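Local coordinates for putative glucoamylase (Bacteroides caccae ATCC 43185, PDB 4QT9), which is a putative glucoamylase with an alpha/alpha toroid fold and probably hydrolyses glycosidic bonds of a glucose-containing saccharide, at residues Leu78-Asp82 against Gln150-Asn154; Met288-Leu293 against Ser347-Thr351. All blocks are in the same frame, centred on the assembly; numbering follows the deposited sequence. Where two conformers were deposited one is given.

Contact 1. Residues Leu78-Asp82 against Gln150-Asn154; sequences LAGID and QYYAN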
ATOM      1  N   LEU A  78      -8.317  -7.626   9.002  1.00 27.12           N
ATOM      2  CA  LEU A  78      -7.739  -7.873  10.337  1.00 28.22           C
ATOM      3  C   LEU A  78      -8.202  -6.802  11.350  1.00 29.83           C
ATOM      4  O   LEU A  78      -8.650  -7.135  12.446  1.00 28.97           O
ATOM      5  CB  LEU A  78      -6.208  -7.894  10.220  1.00 27.94           C
ATOM      6  CG  LEU A  78      -5.392  -8.709  11.211  1.00 32.74           C
ATOM      7  CD1 LEU A  78      -5.740 -10.182  11.154  1.00 32.24           C
ATOM      8  CD2 LEU A  78      -3.947  -8.595  10.871  1.00 34.20           C
ATOM      9  N   ALA A  79      -8.151  -5.536  10.954  1.00 27.52           N
ATOM     10  CA  ALA A  79      -8.638  -4.419  11.763  1.00 28.33           C
ATOM     11  C   ALA A  79     -10.156  -4.565  12.046  1.00 32.54           C
ATOM     12  O   ALA A  79     -10.600  -4.287  13.162  1.00 33.06           O
ATOM     13  CB  ALA A  79      -8.358  -3.095  11.051  1.00 28.50           C
ATOM     14  N   GLY A  80     -10.913  -5.043  11.054  1.00 28.23           N
ATOM     15  CA  GLY A  80     -12.354  -5.270  11.169  1.00 27.55           C
ATOM     16  C   GLY A  80     -12.685  -6.373  12.158  1.00 31.37           C
ATOM     17  O   GLY A  80     -13.602  -6.238  12.978  1.00 30.22           O
ATOM     18  N   ILE A  81     -11.933  -7.476  12.089  1.00 27.81           N
ATOM     19  CA  ILE A  81     -12.073  -8.602  13.008  1.00 28.73           C
ATOM     20  C   ILE A  81     -11.800  -8.097  14.431  1.00 32.84           C
ATOM     21  O   ILE A  81     -12.585  -8.368  15.331  1.00 32.07           O
ATOM     22  CB  ILE A  81     -11.107  -9.773  12.618  1.00 32.00           C
ATOM     23  CG1 ILE A  81     -11.420 -10.355  11.221  1.00 31.64           C
ATOM     24  CG2 ILE A  81     -11.099 -10.882  13.682  1.00 33.92           C
ATOM     25  CD1 ILE A  81     -10.225 -11.225  10.638  1.00 34.72           C
ATOM     26  N   ASP A  82     -10.698  -7.342  14.622  1.00 30.64           N
ATOM     27  CA  ASP A  82     -10.307  -6.835  15.936  1.00 32.09           C
ATOM     28  C   ASP A  82     -11.356  -5.905  16.540  1.00 38.20           C
ATOM     29  O   ASP A  82     -11.575  -5.952  17.750  1.00 39.24           O
ATOM     30  CB  ASP A  82      -8.944  -6.120  15.879  1.00 33.75           C
ATOM     31  CG  ASP A  82      -8.301  -5.985  17.253  1.00 43.89           C
ATOM     32  OD1 ASP A  82      -7.979  -7.028  17.864  1.00 43.56           O
ATOM     33  OD2 ASP A  82      -8.149  -4.842  17.730  1.00 49.70           O
ATOM     34  N   GLN A 150       1.047 -12.959  12.766  1.00 21.17           N
ATOM     35  CA  GLN A 150       1.274 -12.528  14.151  1.00 22.00           C
ATOM     36  C   GLN A 150      -0.031 -12.421  14.936  1.00 27.91           C
ATOM     37  O   GLN A 150      -0.035 -12.711  16.131  1.00 28.90           O
ATOM     38  CB  GLN A 150       2.069 -11.219  14.200  1.00 23.07           C
ATOM     39  CG  GLN A 150       3.541 -11.428  13.776  1.00 17.46           C
ATOM     40  CD  GLN A 150       4.256 -12.467  14.587  1.00 28.91           C
ATOM     41  OE1 GLN A 150       4.505 -13.584  14.126  1.00 26.90           O
ATOM     42  NE2 GLN A 150       4.563 -12.135  15.819  1.00 18.25           N
ATOM     43  N   TYR A 151      -1.138 -12.084  14.267  1.00 22.78           N
ATOM     44  CA  TYR A 151      -2.434 -12.011  14.919  1.00 23.75           C
ATOM     45  C   TYR A 151      -2.921 -13.403  15.352  1.00 28.74           C
ATOM     46  O   TYR A 151      -3.482 -13.540  16.435  1.00 29.66           O
ATOM     47  CB  TYR A 151      -3.453 -11.375  13.960  1.00 25.22           C
ATOM     48  CG  TYR A 151      -4.759 -10.973  14.606  1.00 28.54           C
ATOM     49  CD1 TYR A 151      -4.844  -9.832  15.402  1.00 30.80           C
ATOM     50  CD2 TYR A 151      -5.928 -11.685  14.357  1.00 30.37           C
ATOM     51  CE1 TYR A 151      -6.058  -9.421  15.952  1.00 34.03           C
ATOM     52  CE2 TYR A 151      -7.154 -11.281  14.900  1.00 32.22           C
ATOM     53  CZ  TYR A 151      -7.213 -10.144  15.694  1.00 42.46           C
ATOM     54  OH  TYR A 151      -8.405  -9.736  16.261  1.00 42.97           O
ATOM     55  N   TYR A 152      -2.700 -14.430  14.508  1.00 24.94           N
ATOM     56  CA  TYR A 152      -3.152 -15.806  14.743  1.00 24.66           C
ATOM     57  C   TYR A 152      -2.105 -16.747  15.380  1.00 33.07           C
ATOM     58  O   TYR A 152      -2.482 -17.842  15.825  1.00 33.87           O
ATOM     59  CB  TYR A 152      -3.627 -16.413  13.420  1.00 25.43           C
ATOM     60  CG  TYR A 152      -4.982 -15.920  12.920  1.00 30.64           C
ATOM     61  CD1 TYR A 152      -5.931 -15.399  13.800  1.00 32.62           C
ATOM     62  CD2 TYR A 152      -5.355 -16.085  11.590  1.00 32.49           C
ATOM     63  CE1 TYR A 152      -7.201 -15.025  13.364  1.00 33.48           C
ATOM     64  CE2 TYR A 152      -6.619 -15.704  11.139  1.00 34.50           C
ATOM     65  CZ  TYR A 152      -7.535 -15.162  12.027  1.00 43.22           C
ATOM     66  OH  TYR A 152      -8.771 -14.764  11.568  1.00 44.69           O
ATOM     67  N   ALA A 153      -0.817 -16.336  15.457  1.00 30.19           N
ATOM     68  CA  ALA A 153       0.275 -17.187  15.978  1.00 30.94           C
ATOM     69  C   ALA A 153       0.033 -17.716  17.385  1.00 35.95           C
ATOM     70  O   ALA A 153       0.516 -18.806  17.704  1.00 36.78           O
ATOM     71  CB  ALA A 153       1.603 -16.440  15.945  1.00 31.41           C
ATOM     72  N   ASN A 154      -0.692 -16.971  18.222  1.00 34.19           N
ATOM     73  CA  ASN A 154      -0.943 -17.432  19.585  1.00 36.30           C
ATOM     74  C   ASN A 154      -2.441 -17.647  19.840  1.00 41.84           C
ATOM     75  O   ASN A 154      -2.846 -17.727  21.001  1.00 44.40           O
ATOM     76  CB  ASN A 154      -0.346 -16.459  20.602  1.00 40.35           C
ATOM     77  CG  ASN A 154       1.165 -16.389  20.544  1.00 75.87           C
ATOM     78  OD1 ASN A 154       1.750 -15.419  20.042  1.00 74.94           O
ATOM     79  ND2 ASN A 154       1.833 -17.419  21.046  1.00 70.53           N
TER
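Leu78 and Tyr151 run past each other in opposite directions, so that the branched end of the leucine lies near the root of the tyrosine ring while the phenol reaches the backbone side of the other helix. CG of Leu78 stands 4.1 Å above the ring plane of Tyr151, displaced from the middle toward the rim, and CD1 of Leu78 makes the closest apolar approach, 3.5 Å from CD2 of Tyr151. The ring can extend this far because CG of Tyr151 is anti to its own backbone N (chi1 -168°), which sends the phenol across the gap between two helices whose nearest CA atoms, those of Leu78 and Tyr151, are 8.1 Å apart. Toward the hydroxyl end of the ring, Ile81 comes in at a slant, CG2 of Ile81 lying 4.1 Å from CE2 of Tyr151. These helices, 67-83 and 135-152, belong to the alpha/alpha toroid, and here the late part of one packs on the late part of the other chiefly through side chains; Leu410 and Leu413 of helix 409-415 and Met95 of helix 88-104 also pack on Leu78. Leu78 and Ile81 are buried, whereas Asp82 is exposed. OD1 of Asp82 approaches the Tyr151 ring at its edge, in plane, with the carboxylate turned 78° against the ring, and lies 3.2 Å from OH of Tyr151, a separation that would allow a long hydrogen bond, though the phenol may give its proton to another acceptor instead. A phenylalanine in place of Tyr151 would probably deprive the Asp82 carboxylate of its possible phenolic partner. Beside it, Tyr152 brings its hydroxyl across the tip of Ile81 at about a right angle, with OH of Tyr152 3.9 Å from CD1 of Ile81.

Contact 2. Residues Met288-Leu293 against Ser347-Thr351; sequences MRNLTL and SIVYT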
HETATM    1  N   MSE A 288       8.441  11.506   5.946  1.00 21.13           N
HETATM    2  CA  MSE A 288       7.107  11.230   5.401  1.00 19.33           C
HETATM    3  C   MSE A 288       6.090  12.286   5.819  1.00 23.36           C
HETATM    4  O   MSE A 288       5.170  12.580   5.042  1.00 21.42           O
HETATM    5  CB  MSE A 288       6.641   9.817   5.777  1.00 19.90           C
HETATM    6  CG  MSE A 288       7.521   8.704   5.175  1.00 24.39           C
HETATM    7 SE   MSE A 288       8.250   9.045   3.336  0.75 30.36          SE
HETATM    8  CE  MSE A 288      10.113   8.348   3.678  1.00 25.14           C
ATOM      9  N   ARG A 289       6.261  12.869   7.026  1.00 21.90           N
ATOM     10  CA  ARG A 289       5.413  13.962   7.490  1.00 22.84           C
ATOM     11  C   ARG A 289       5.686  15.172   6.585  1.00 27.01           C
ATOM     12  O   ARG A 289       4.745  15.817   6.133  1.00 26.76           O
ATOM     13  CB  ARG A 289       5.672  14.287   8.974  1.00 23.01           C
ATOM     14  CG  ARG A 289       4.877  15.484   9.501  1.00 26.83           C
ATOM     15  CD  ARG A 289       5.165  15.782  10.956  1.00 35.16           C
ATOM     16  NE  ARG A 289       4.747  17.142  11.315  1.00 58.11           N
ATOM     17  CZ  ARG A 289       3.537  17.468  11.763  1.00 79.17           C
ATOM     18  NH1 ARG A 289       2.600  16.537  11.906  1.00 69.83           N
ATOM     19  NH2 ARG A 289       3.253  18.727  12.069  1.00 65.20           N
ATOM     20  N   ASN A 290       6.977  15.424   6.261  1.00 25.32           N
ATOM     21  CA  ASN A 290       7.355  16.545   5.395  1.00 25.56           C
ATOM     22  C   ASN A 290       6.856  16.354   3.983  1.00 26.81           C
ATOM     23  O   ASN A 290       6.439  17.327   3.371  1.00 25.92           O
ATOM     24  CB  ASN A 290       8.860  16.778   5.406  1.00 28.64           C
ATOM     25  CG  ASN A 290       9.257  17.594   6.586  1.00 40.90           C
ATOM     26  OD1 ASN A 290       8.425  17.910   7.450  1.00 30.58           O
ATOM     27  ND2 ASN A 290      10.521  17.965   6.643  1.00 35.07           N
ATOM     28  N   LEU A 291       6.864  15.113   3.481  1.00 24.22           N
ATOM     29  CA  LEU A 291       6.351  14.821   2.141  1.00 24.20           C
ATOM     30  C   LEU A 291       4.823  15.087   2.103  1.00 26.16           C
ATOM     31  O   LEU A 291       4.314  15.583   1.096  1.00 26.02           O
ATOM     32  CB  LEU A 291       6.705  13.391   1.695  1.00 23.02           C
ATOM     33  CG  LEU A 291       6.359  13.031   0.261  1.00 27.21           C
ATOM     34  CD1 LEU A 291       7.133  13.896  -0.754  1.00 27.20           C
ATOM     35  CD2 LEU A 291       6.596  11.555  -0.000  1.00 28.07           C
ATOM     36  N   THR A 292       4.127  14.827   3.224  1.00 22.09           N
ATOM     37  CA  THR A 292       2.699  15.115   3.386  1.00 21.14           C
ATOM     38  C   THR A 292       2.518  16.625   3.378  1.00 25.35           C
ATOM     39  O   THR A 292       1.624  17.147   2.692  1.00 25.31           O
ATOM     40  CB  THR A 292       2.123  14.469   4.689  1.00 20.94           C
ATOM     41  OG1 THR A 292       2.347  13.067   4.676  1.00 25.24           O
ATOM     42  CG2 THR A 292       0.637  14.707   4.855  1.00 15.05           C
ATOM     43  N   LEU A 293       3.397  17.334   4.122  1.00 21.35           N
ATOM     44  CA  LEU A 293       3.275  18.778   4.242  1.00 21.78           C
ATOM     45  C   LEU A 293       3.553  19.488   2.920  1.00 27.04           C
ATOM     46  O   LEU A 293       2.866  20.469   2.621  1.00 26.79           O
ATOM     47  CB  LEU A 293       4.110  19.326   5.378  1.00 22.27           C
ATOM     48  CG  LEU A 293       3.628  18.895   6.766  1.00 27.82           C
ATOM     49  CD1 LEU A 293       4.629  19.296   7.829  1.00 29.28           C
ATOM     50  CD2 LEU A 293       2.260  19.449   7.079  1.00 30.76           C
ATOM     51  N   SER A 347      -2.481   9.704   5.395  1.00 22.70           N
ATOM     52  CA  SER A 347      -1.401  10.424   6.042  1.00 22.59           C
ATOM     53  C   SER A 347      -1.821  10.884   7.446  1.00 27.22           C
ATOM     54  O   SER A 347      -1.092  11.642   8.071  1.00 29.42           O
ATOM     55  CB  SER A 347      -0.926  11.594   5.179  1.00 23.73           C
ATOM     56  OG  SER A 347       0.176  11.127   4.410  1.00 26.55           O
ATOM     57  N   ILE A 348      -2.978  10.389   7.944  1.00 24.52           N
ATOM     58  CA  ILE A 348      -3.522  10.698   9.284  0.50 24.51           C
ATOM     59  C   ILE A 348      -2.478  10.401  10.390  1.00 28.41           C
ATOM     60  O   ILE A 348      -2.412  11.135  11.375  1.00 28.22           O
ATOM     61  CB  ILE A 348      -4.868   9.959   9.550  0.50 26.84           C
ATOM     62  CG1 ILE A 348      -5.545  10.448  10.857  0.50 27.09           C
ATOM     63  CG2 ILE A 348      -4.715   8.413   9.505  0.50 26.50           C
ATOM     64  CD1 ILE A 348      -7.046  10.114  10.983  0.50 28.52           C
ATOM     65  N   VAL A 349      -1.655   9.356  10.215  1.00 23.28           N
ATOM     66  CA  VAL A 349      -0.606   8.961  11.187  1.00 24.09           C
ATOM     67  C   VAL A 349       0.511  10.046  11.292  1.00 28.84           C
ATOM     68  O   VAL A 349       1.161  10.148  12.334  1.00 31.08           O
ATOM     69  CB  VAL A 349       0.007   7.575  10.854  1.00 26.78           C
ATOM     70  CG1 VAL A 349      -1.042   6.472  10.962  1.00 25.50           C
ATOM     71  CG2 VAL A 349       0.690   7.563   9.476  1.00 26.12           C
ATOM     72  N   TYR A 350       0.712  10.843  10.222  1.00 24.29           N
ATOM     73  CA  TYR A 350       1.724  11.910  10.141  1.00 25.07           C
ATOM     74  C   TYR A 350       1.180  13.298  10.477  1.00 31.20           C
ATOM     75  O   TYR A 350       1.864  14.061  11.174  1.00 31.81           O
ATOM     76  CB  TYR A 350       2.328  11.986   8.726  1.00 24.99           C
ATOM     77  CG  TYR A 350       2.917  10.687   8.254  1.00 24.84           C
ATOM     78  CD1 TYR A 350       3.969  10.090   8.940  1.00 25.20           C
ATOM     79  CD2 TYR A 350       2.431  10.053   7.112  1.00 25.19           C
ATOM     80  CE1 TYR A 350       4.496   8.869   8.533  1.00 25.82           C
ATOM     81  CE2 TYR A 350       2.963   8.836   6.684  1.00 25.34           C
ATOM     82  CZ  TYR A 350       3.998   8.250   7.399  1.00 29.26           C
ATOM     83  OH  TYR A 350       4.569   7.082   6.976  1.00 21.17           O
ATOM     84  N   THR A 351       0.013  13.655   9.896  1.00 27.14           N
ATOM     85  CA  THR A 351      -0.639  14.967  10.060  1.00 28.58           C
ATOM     86  C   THR A 351      -2.084  14.740  10.549  1.00 33.57           C
ATOM     87  O   THR A 351      -3.026  14.870   9.760  1.00 33.61           O
ATOM     88  CB  THR A 351      -0.565  15.755   8.735  1.00 31.32           C
ATOM     89  OG1 THR A 351      -1.177  14.964   7.711  1.00 27.76           O
ATOM     90  CG2 THR A 351       0.874  16.095   8.334  1.00 27.83           C
TER
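Thr292 turns OG1 to the side opposite its carbonyl carbon, next to the backbone N (chi1 -57°), and thereby places the hydroxyl between its own helix and Ser347. From there OG1 of Thr292 donates to O of Met288 at 2.9 Å, somewhat off the carbonyl plane, and the backbone N of Thr292 reaches that oxygen from the opposite face. OG1 also accepts a proton from OG of Ser347, so the buried hydroxyl is gripped by two bonds, and Gln265 gives the serine a further partner. The methyl branch, CG2 of Thr292, is anti to the backbone N and presses close on CB of Ser347, 3.5 Å away, a tight carbon contact; it also comes tip to tip with Thr351. In the alpha/alpha toroid this is the meeting of helix 284-301 with the turn between helices 341-345 and 352-364, where Thr351 occupies the N-cap position of the latter helix and CG2 of Thr351 touches CD2 of Leu293. Tyr350 enters the interface with its ring between two aliphatic groups. CG2 of Val349 sits over the centre of one face, and CB of Met288, a selenomethionine, makes a CH-pi contact on the other, 3.8 Å from the centroid of the Tyr350 ring and 25° off its normal. The Tyr350 hydroxyl bonds to the backbone oxygen of Ala264, which fixes the far end of the sandwiched ring. Next to Met288 along the helix, Arg289 is extended from CG to NE and brings NH1 within 2.7 Å of O of Tyr350. That oxygen lies in the guanidinium plane, and NH1 comes in the carbonyl plane, although the bond is bent at the hydrogen, with an N-H...O angle of 138°.

Followed from the N terminus, the chain first runs through helix 67-83 and, after 67 intervening residues that include helix 88-104, returns in the late part of helix 135-152, where contact 1 closes its loop. Only then does contact 2 open, on helix 284-301, to close 53 residues later at the turn before helix 352-364. The two loops therefore follow in series, neither nested nor crossed. Their centres lie 27 Å apart and their nearest atoms about 12 Å, without touching. Contact 1 joins two earlier helices of the toroid, with helix 409-415 from late in the chain packing on both segments; contact 2 ties a helix to an interhelical turn.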